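Local atomic coordinates of putative exported protein (Bordetella pertussis, PDB entry 2DVZ), a protein that binds L-glutamate in the periplasm and probably serves as a Bug-family solute receptor for a tripartite tricarboxylate-type transporter. Residues 113-118 and 239-244; 132-137 and 166-171. One frame throughout, in Å; residues are numbered along the deposited sequence.

Interaction 1 of 2, residues 113-118 and 239-244; sequences ANTANV and QPVWYG. With GLU (glutamic acid), chain G.
Ala113 and Tyr243 form an antiparallel hydrogen-bonded pair, and Thr115 and Val241 form the next one. Asn114 and Trp242 sit between them as a non-hydrogen-bonded pair. Four backbone bonds hold the two strands. The shortest runs from Val241 N to Thr115 O, at 2.8 Å. The return bond, Thr115 N to Val241 O, reaches its oxygen from above the carbonyl plane, 51° out of it. Val241 O is also gripped by a water at 2.7 Å. The same water donates to Asn114 OD1, so it bridges backbone and side chain. That OD1 lies at the edge of the Trp242 indole, near its plane and 3.8 Å from Trp242 CD1. Amide and ring planes are 69° apart.

On the other face Thr115 comes to the edge of the Tyr243 ring. Its OG1 stands 3.3 Å from Tyr243 CD2, while its hydroxyl is satisfied by Ser281. The Tyr243 ring is carried beside its own backbone N (chi1 -62°), and its OH gives a weak bond of 2.6 Å to the O atom of the bound glutamate. Asn117 lays its amide across Val241, with ND2 3.4 Å from Val241 CG2. This ND2 also makes a weak bond to Ala116 O.

The two strands belong to the mixed sheet of this periplasmic binding protein and bring Tyr243 into the ligand pocket. Thr33, Ser85, Ser149 and Ser178 also hydrogen-bond the glutamate. Helix 32-48 packs on Thr115 and Tyr243, helix 197-205 on Thr115, and strand 192-196 on Asn117 and Val241.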
ATOM      1  N   ALA A 113       3.804   7.812   5.498  1.00 14.24           N
ATOM      2  CA  ALA A 113       4.700   7.908   4.335  1.00 13.70           C
ATOM      3  C   ALA A 113       3.951   7.808   3.041  1.00 13.85           C
ATOM      4  O   ALA A 113       2.946   7.072   2.896  1.00 14.47           O
ATOM      5  CB  ALA A 113       5.779   6.842   4.389  1.00 12.34           C
ATOM      6  N   ASN A 114       4.465   8.549   2.079  1.00 13.08           N
ATOM      7  CA  ASN A 114       4.107   8.330   0.717  1.00 11.98           C
ATOM      8  C   ASN A 114       4.994   7.241   0.118  1.00 12.06           C
ATOM      9  O   ASN A 114       6.179   7.196   0.388  1.00 13.62           O
ATOM     10  CB  ASN A 114       4.187   9.649  -0.019  1.00 11.09           C
ATOM     11  CG  ASN A 114       3.104  10.595   0.414  1.00 10.02           C
ATOM     12  OD1 ASN A 114       1.918  10.376   0.144  1.00 10.96           O
ATOM     13  ND2 ASN A 114       3.494  11.674   1.057  1.00  6.89           N
ATOM     14  N   THR A 115       4.414   6.364  -0.699  1.00 12.12           N
ATOM     15  CA  THR A 115       5.065   5.123  -1.122  1.00 11.24           C
ATOM     16  C   THR A 115       4.894   4.823  -2.611  1.00 11.23           C
ATOM     17  O   THR A 115       3.787   4.975  -3.179  1.00 10.81           O
ATOM     18  CB  THR A 115       4.569   3.956  -0.278  1.00 10.61           C
ATOM     19  OG1 THR A 115       4.805   4.257   1.096  1.00 11.48           O
ATOM     20  CG2 THR A 115       5.286   2.700  -0.588  1.00  9.93           C
ATOM     21  N   ALA A 116       6.004   4.400  -3.234  1.00 11.35           N
ATOM     22  CA  ALA A 116       6.017   4.058  -4.660  1.00 10.84           C
ATOM     23  C   ALA A 116       5.402   2.699  -4.865  1.00 10.57           C
ATOM     24  O   ALA A 116       5.570   1.798  -4.034  1.00 10.20           O
ATOM     25  CB  ALA A 116       7.465   4.055  -5.218  1.00 10.45           C
ATOM     26  N   ASN A 117       4.679   2.565  -5.971  1.00 11.01           N
ATOM     27  CA  ASN A 117       4.306   1.259  -6.487  1.00 10.98           C
ATOM     28  C   ASN A 117       5.289   0.822  -7.591  1.00 10.86           C
ATOM     29  O   ASN A 117       6.096   1.629  -8.089  1.00 11.72           O
ATOM     30  CB  ASN A 117       2.857   1.247  -6.967  1.00 11.17           C
ATOM     31  CG  ASN A 117       1.844   1.233  -5.834  1.00 11.76           C
ATOM     32  OD1 ASN A 117       0.631   1.347  -6.078  1.00 14.21           O
ATOM     33  ND2 ASN A 117       2.310   1.080  -4.605  1.00 11.41           N
ATOM     34  N   VAL A 118       5.255  -0.459  -7.924  1.00  9.98           N
ATOM     35  CA  VAL A 118       6.239  -1.051  -8.824  1.00  8.90           C
ATOM     36  C   VAL A 118       5.601  -2.177  -9.599  1.00  8.87           C
ATOM     37  O   VAL A 118       4.819  -2.921  -9.030  1.00  8.86           O
ATOM     38  CB  VAL A 118       7.507  -1.569  -8.058  1.00  8.69           C
ATOM     39  CG1 VAL A 118       7.190  -2.742  -7.028  1.00  5.05           C
ATOM     40  CG2 VAL A 118       8.678  -1.889  -9.043  1.00  5.21           C
ATOM     41  N   GLN A 239       0.845   6.756 -10.263  1.00 15.39           N
ATOM     42  CA  GLN A 239       0.181   7.079  -8.984  1.00 15.26           C
ATOM     43  C   GLN A 239       0.770   6.306  -7.791  1.00 13.92           C
ATOM     44  O   GLN A 239       0.655   5.090  -7.699  1.00 14.66           O
ATOM     45  CB  GLN A 239      -1.324   6.821  -9.076  1.00 15.66           C
ATOM     46  CG  GLN A 239      -2.019   7.669 -10.124  1.00 20.58           C
ATOM     47  CD  GLN A 239      -2.223   9.157  -9.703  1.00 26.48           C
ATOM     48  OE1 GLN A 239      -1.812   9.597  -8.594  1.00 25.90           O
ATOM     49  NE2 GLN A 239      -2.845   9.942 -10.619  1.00 28.68           N
ATOM     50  N   PRO A 240       1.436   7.006  -6.879  1.00 12.97           N
ATOM     51  CA  PRO A 240       1.852   6.297  -5.671  1.00 11.99           C
ATOM     52  C   PRO A 240       0.711   6.076  -4.675  1.00 11.36           C
ATOM     53  O   PRO A 240      -0.433   6.519  -4.886  1.00 10.46           O
ATOM     54  CB  PRO A 240       2.906   7.214  -5.078  1.00 11.99           C
ATOM     55  CG  PRO A 240       2.656   8.575  -5.687  1.00 12.22           C
ATOM     56  CD  PRO A 240       1.880   8.409  -6.925  1.00 12.73           C
ATOM     57  N   VAL A 241       1.052   5.386  -3.596  1.00 11.21           N
ATOM     58  CA  VAL A 241       0.144   5.152  -2.474  1.00 10.05           C
ATOM     59  C   VAL A 241       0.726   5.812  -1.195  1.00 10.75           C
ATOM     60  O   VAL A 241       1.618   6.692  -1.277  1.00 10.67           O
ATOM     61  CB  VAL A 241      -0.155   3.625  -2.305  1.00  9.53           C
ATOM     62  CG1 VAL A 241      -0.807   3.083  -3.548  1.00  7.24           C
ATOM     63  CG2 VAL A 241       1.098   2.802  -1.910  1.00  7.12           C
ATOM     64  N   TRP A 242       0.214   5.405  -0.036  1.00 10.50           N
ATOM     65  CA  TRP A 242       0.644   5.924   1.257  1.00 11.47           C
ATOM     66  C   TRP A 242       0.173   4.985   2.358  1.00 12.48           C
ATOM     67  O   TRP A 242      -0.688   4.117   2.125  1.00 13.42           O
ATOM     68  CB  TRP A 242       0.196   7.389   1.544  1.00 10.86           C
ATOM     69  CG  TRP A 242      -1.246   7.807   1.135  1.00 10.13           C
ATOM     70  CD1 TRP A 242      -1.562   8.810   0.286  1.00  8.97           C
ATOM     71  CD2 TRP A 242      -2.506   7.242   1.579  1.00  9.59           C
ATOM     72  NE1 TRP A 242      -2.922   8.924   0.165  1.00  9.63           N
ATOM     73  CE2 TRP A 242      -3.533   7.991   0.963  1.00  9.19           C
ATOM     74  CE3 TRP A 242      -2.861   6.190   2.451  1.00 10.98           C
ATOM     75  CZ2 TRP A 242      -4.920   7.695   1.131  1.00  8.14           C
ATOM     76  CZ3 TRP A 242      -4.261   5.878   2.625  1.00  9.92           C
ATOM     77  CH2 TRP A 242      -5.263   6.648   1.963  1.00  8.93           C
ATOM     78  N   TYR A 243       0.788   5.150   3.526  1.00 12.60           N
ATOM     79  CA  TYR A 243       0.465   4.411   4.738  1.00 13.40           C
ATOM     80  C   TYR A 243       0.306   5.379   5.904  1.00 13.35           C
ATOM     81  O   TYR A 243       1.132   6.247   6.094  1.00 13.43           O
ATOM     82  CB  TYR A 243       1.563   3.358   5.038  1.00 13.45           C
ATOM     83  CG  TYR A 243       1.611   2.379   3.898  1.00 14.19           C
ATOM     84  CD1 TYR A 243       0.766   1.250   3.894  1.00 12.79           C
ATOM     85  CD2 TYR A 243       2.431   2.620   2.774  1.00 12.41           C
ATOM     86  CE1 TYR A 243       0.754   0.370   2.811  1.00 12.25           C
ATOM     87  CE2 TYR A 243       2.451   1.727   1.697  1.00 10.89           C
ATOM     88  CZ  TYR A 243       1.601   0.619   1.708  1.00 12.38           C
ATOM     89  OH  TYR A 243       1.597  -0.247   0.635  1.00 12.23           O
ATOM     90  N   GLY A 244      -0.754   5.220   6.687  1.00 13.44           N
ATOM     91  CA  GLY A 244      -0.978   6.116   7.806  1.00 13.24           C
ATOM     92  C   GLY A 244      -1.683   5.475   8.984  1.00 13.08           C
ATOM     93  O   GLY A 244      -1.959   4.272   8.987  1.00 13.81           O
TER
HETATM   94  N   GLU G1055      -1.968  -3.517  -1.289  1.00 11.71           N
HETATM   95  CA  GLU G1055      -1.815  -2.883   0.034  1.00 11.29           C
HETATM   96  C   GLU G1055      -1.905  -1.368  -0.045  1.00 12.00           C
HETATM   97  O   GLU G1055      -0.980  -0.601   0.241  1.00 12.47           O
HETATM   98  CB  GLU G1055      -0.554  -3.382   0.733  1.00 11.17           C
HETATM   99  CG  GLU G1055      -0.388  -4.908   0.612  1.00  8.76           C
HETATM  100  CD  GLU G1055       0.333  -5.541   1.765  1.00  9.91           C
HETATM  101  OE1 GLU G1055       0.691  -4.783   2.692  1.00 10.90           O
HETATM  102  OE2 GLU G1055       0.523  -6.809   1.771  1.00 10.40           O
HETATM  103  OXT GLU G1055      -2.994  -0.865  -0.366  1.00 12.13           O
HETATM  104  O   HOH W   1       1.344   9.119  -2.315  1.00  8.76           O
HETATM  105  O   HOH W   2       0.173   2.799  -8.935  1.00 14.34           O

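Interaction 2 of 2, residues 132-137 and 166-171; sequences GFLEEL and TGTDIV. With CD (cadmium ion), chain D; CD (cadmium ion), chain E.
Residues 132-137, within helix 130-138, face the chain where helix 154-166 ends, and the CA atoms of Leu137 and Thr168 come within 6.2 Å. This is packing of a helix on a helix end and its following loop, in an alpha/beta part of the periplasmic binding protein fold. The helical segment holds its own backbone bonds, such as Leu137 N to Phe133 O. The loop toward strand 171-174 opens at Gly167, where phi turns positive (66°) and the chain leaves the helix. No direct hydrogen bond crosses the contact.

The contact is aliphatic, mostly methyl groups. Leu134 crosses Thr166 at about a right angle and sets CD2 3.8 Å from Thr166 CB. Leu137 lays CB against Thr168 CG2 and reaches Ile170 CG2 with CD2. The methyl of Thr168 stands beside its backbone N, which leaves OG1 between N and the carbonyl carbon (chi1 53°). From there Thr168 OG1 donates to Thr166 OG1 at 2.8 Å, and Thr166 OG1 is also bonded to Phe162 O. Phe162 covers both leucines, Thr168 and Ile170.

Glu135 and Glu136 take no part in this packing. Each binds its own cadmium ion through OE1, at 2.3 Å for Glu136. Lys131 pairs with Glu135 OE2. One water spans the two segments: it donates to Leu137 O at 2.6 Å and accepts from Asp169 N at 3.0 Å.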
ATOM      1  N   GLY A 132      10.227  -3.564 -24.106  1.00 13.62           N
ATOM      2  CA  GLY A 132      10.239  -4.988 -24.471  1.00 13.15           C
ATOM      3  C   GLY A 132       9.298  -5.849 -23.621  1.00 13.50           C
ATOM      4  O   GLY A 132       8.871  -6.953 -24.022  1.00 12.60           O
ATOM      5  N   PHE A 133       9.038  -5.341 -22.418  1.00 13.51           N
ATOM      6  CA  PHE A 133       8.053  -5.856 -21.496  1.00 13.54           C
ATOM      7  C   PHE A 133       6.642  -5.860 -22.136  1.00 13.03           C
ATOM      8  O   PHE A 133       5.998  -6.900 -22.266  1.00 12.46           O
ATOM      9  CB  PHE A 133       8.150  -5.011 -20.209  1.00 13.39           C
ATOM     10  CG  PHE A 133       7.157  -5.378 -19.140  1.00 13.82           C
ATOM     11  CD1 PHE A 133       6.416  -4.375 -18.505  1.00 11.67           C
ATOM     12  CD2 PHE A 133       6.959  -6.726 -18.754  1.00 14.54           C
ATOM     13  CE1 PHE A 133       5.496  -4.700 -17.479  1.00 12.23           C
ATOM     14  CE2 PHE A 133       6.025  -7.067 -17.733  1.00 12.84           C
ATOM     15  CZ  PHE A 133       5.310  -6.052 -17.091  1.00 13.04           C
ATOM     16  N   LEU A 134       6.204  -4.694 -22.581  1.00 13.22           N
ATOM     17  CA  LEU A 134       4.980  -4.573 -23.345  1.00 13.34           C
ATOM     18  C   LEU A 134       4.941  -5.435 -24.605  1.00 13.63           C
ATOM     19  O   LEU A 134       3.967  -6.115 -24.829  1.00 14.06           O
ATOM     20  CB  LEU A 134       4.735  -3.096 -23.696  1.00 13.59           C
ATOM     21  CG  LEU A 134       4.436  -2.149 -22.531  1.00 12.41           C
ATOM     22  CD1 LEU A 134       3.833  -0.883 -23.096  1.00 11.41           C
ATOM     23  CD2 LEU A 134       3.459  -2.810 -21.551  1.00 10.62           C
ATOM     24  N   GLU A 135       5.992  -5.390 -25.423  1.00 14.36           N
ATOM     25  CA  GLU A 135       6.101  -6.225 -26.608  1.00 15.18           C
ATOM     26  C   GLU A 135       5.818  -7.685 -26.304  1.00 15.54           C
ATOM     27  O   GLU A 135       4.908  -8.255 -26.912  1.00 16.13           O
ATOM     28  CB  GLU A 135       7.460  -6.075 -27.257  1.00 14.48           C
ATOM     29  CG  GLU A 135       7.543  -4.844 -28.123  1.00 16.72           C
ATOM     30  CD  GLU A 135       8.955  -4.398 -28.399  1.00 18.77           C
ATOM     31  OE1 GLU A 135       9.855  -5.244 -28.315  1.00 19.38           O
ATOM     32  OE2 GLU A 135       9.171  -3.202 -28.702  1.00 21.38           O
ATOM     33  N   GLU A 136       6.584  -8.267 -25.370  1.00 15.27           N
ATOM     34  CA  GLU A 136       6.404  -9.658 -24.895  1.00 15.41           C
ATOM     35  C   GLU A 136       4.947  -9.990 -24.457  1.00 15.42           C
ATOM     36  O   GLU A 136       4.406 -11.045 -24.825  1.00 15.57           O
ATOM     37  CB  GLU A 136       7.408  -9.950 -23.760  1.00 14.71           C
ATOM     38  CG  GLU A 136       7.269 -11.297 -23.010  1.00 15.95           C
ATOM     39  CD  GLU A 136       7.496 -12.556 -23.864  1.00 19.84           C
ATOM     40  OE1 GLU A 136       8.107 -12.474 -24.962  1.00 20.74           O
ATOM     41  OE2 GLU A 136       7.064 -13.664 -23.428  1.00 20.20           O
ATOM     42  N   LEU A 137       4.324  -9.101 -23.689  1.00 15.02           N
ATOM     43  CA  LEU A 137       2.933  -9.318 -23.225  1.00 15.66           C
ATOM     44  C   LEU A 137       1.922  -9.254 -24.367  1.00 16.29           C
ATOM     45  O   LEU A 137       0.935  -9.971 -24.350  1.00 16.84           O
ATOM     46  CB  LEU A 137       2.540  -8.278 -22.166  1.00 15.33           C
ATOM     47  CG  LEU A 137       3.286  -8.241 -20.829  1.00 13.85           C
ATOM     48  CD1 LEU A 137       2.655  -7.167 -19.957  1.00 10.97           C
ATOM     49  CD2 LEU A 137       3.267  -9.612 -20.105  1.00 12.50           C
ATOM     50  N   THR A 166      -2.278  -0.105 -21.447  1.00 16.01           N
ATOM     51  CA  THR A 166      -1.231  -0.623 -22.314  1.00 15.91           C
ATOM     52  C   THR A 166      -1.836  -1.567 -23.333  1.00 16.20           C
ATOM     53  O   THR A 166      -1.169  -1.949 -24.257  1.00 17.25           O
ATOM     54  CB  THR A 166      -0.061  -1.340 -21.534  1.00 15.38           C
ATOM     55  OG1 THR A 166      -0.576  -2.473 -20.821  1.00 16.14           O
ATOM     56  CG2 THR A 166       0.622  -0.425 -20.533  1.00 13.49           C
ATOM     57  N   GLY A 167      -3.100  -1.945 -23.203  1.00 16.44           N
ATOM     58  CA  GLY A 167      -3.656  -2.918 -24.138  1.00 16.41           C
ATOM     59  C   GLY A 167      -3.004  -4.290 -23.986  1.00 16.78           C
ATOM     60  O   GLY A 167      -2.637  -4.944 -24.973  1.00 17.16           O
ATOM     61  N   THR A 168      -2.846  -4.727 -22.739  1.00 16.12           N
ATOM     62  CA  THR A 168      -2.323  -6.045 -22.469  1.00 15.69           C
ATOM     63  C   THR A 168      -3.376  -6.880 -21.757  1.00 15.76           C
ATOM     64  O   THR A 168      -4.394  -6.340 -21.302  1.00 15.59           O
ATOM     65  CB  THR A 168      -0.975  -5.985 -21.706  1.00 15.78           C
ATOM     66  OG1 THR A 168      -1.141  -5.182 -20.544  1.00 16.22           O
ATOM     67  CG2 THR A 168       0.164  -5.360 -22.604  1.00 14.71           C
ATOM     68  N   ASP A 169      -3.142  -8.197 -21.706  1.00 16.44           N
ATOM     69  CA  ASP A 169      -4.078  -9.181 -21.151  1.00 16.90           C
ATOM     70  C   ASP A 169      -3.223 -10.133 -20.367  1.00 17.67           C
ATOM     71  O   ASP A 169      -2.413 -10.872 -20.915  1.00 17.43           O
ATOM     72  CB  ASP A 169      -4.849  -9.895 -22.279  1.00 17.02           C
ATOM     73  CG  ASP A 169      -5.690 -11.095 -21.802  1.00 19.08           C
ATOM     74  OD1 ASP A 169      -5.645 -11.514 -20.613  1.00 22.78           O
ATOM     75  OD2 ASP A 169      -6.418 -11.646 -22.659  1.00 19.59           O
ATOM     76  N   ILE A 170      -3.395 -10.070 -19.053  1.00 18.82           N
ATOM     77  CA  ILE A 170      -2.561 -10.785 -18.105  1.00 19.53           C
ATOM     78  C   ILE A 170      -3.505 -11.165 -17.012  1.00 18.77           C
ATOM     79  O   ILE A 170      -4.498 -10.449 -16.772  1.00 19.16           O
ATOM     80  CB  ILE A 170      -1.282  -9.959 -17.615  1.00 20.12           C
ATOM     81  CG1 ILE A 170      -1.601  -8.495 -17.299  1.00 21.90           C
ATOM     82  CG2 ILE A 170      -0.297  -9.824 -18.745  1.00 21.65           C
ATOM     83  CD1 ILE A 170      -0.312  -7.553 -17.163  1.00 20.01           C
ATOM     84  N   VAL A 171      -3.238 -12.311 -16.394  1.00 17.64           N
ATOM     85  CA  VAL A 171      -4.203 -12.942 -15.507  1.00 17.25           C
ATOM     86  C   VAL A 171      -3.918 -12.660 -14.045  1.00 16.13           C
ATOM     87  O   VAL A 171      -2.841 -12.963 -13.534  1.00 16.53           O
ATOM     88  CB  VAL A 171      -4.338 -14.490 -15.755  1.00 17.57           C
ATOM     89  CG1 VAL A 171      -5.354 -15.099 -14.773  1.00 17.66           C
ATOM     90  CG2 VAL A 171      -4.774 -14.760 -17.196  1.00 18.09           C
TER
HETATM   91 CD    CD D1003      12.303  -5.292 -28.275  1.00 34.50          CD
HETATM   92 CD    CD E1004       8.724 -13.924 -26.624  1.00 23.83          CD
HETATM   93  O   HOH W   3       8.054 -15.608 -25.281  1.00 20.72           O
HETATM   94  O   HOH W   4      -1.407  -9.006 -23.966  1.00 10.17           O
HETATM   95  O   HOH W   5      12.814  -3.482 -26.450  1.00  2.05           O
HETATM   96  O   HOH W   6       9.508 -11.939 -28.395  1.00 13.56           O
HETATM   97  O   HOH W   7      11.059 -14.550 -25.998  1.00  2.00           O

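How the interactions relate
The centre of interaction 1 lies about 6 Å from the centre of the chain, that of interaction 2 about 23 Å. Their centres are 24 Å apart and they do not touch. Both are buried contacts, but only interaction 1 reaches the glutamate pocket; interaction 2 lies near the periphery, with cadmium ions beside its helix. Strand 106-121 runs on in the chain to helix 130-138, so the two contacts use successive elements. Interaction 2 is nested within the loop that interaction 1 closes. The chemistry differs accordingly. Residues 113-118 and 239-244 pair through backbone bonds within a sheet, whereas 132-137 and 166-171 meet through aliphatic groups and a bridging water.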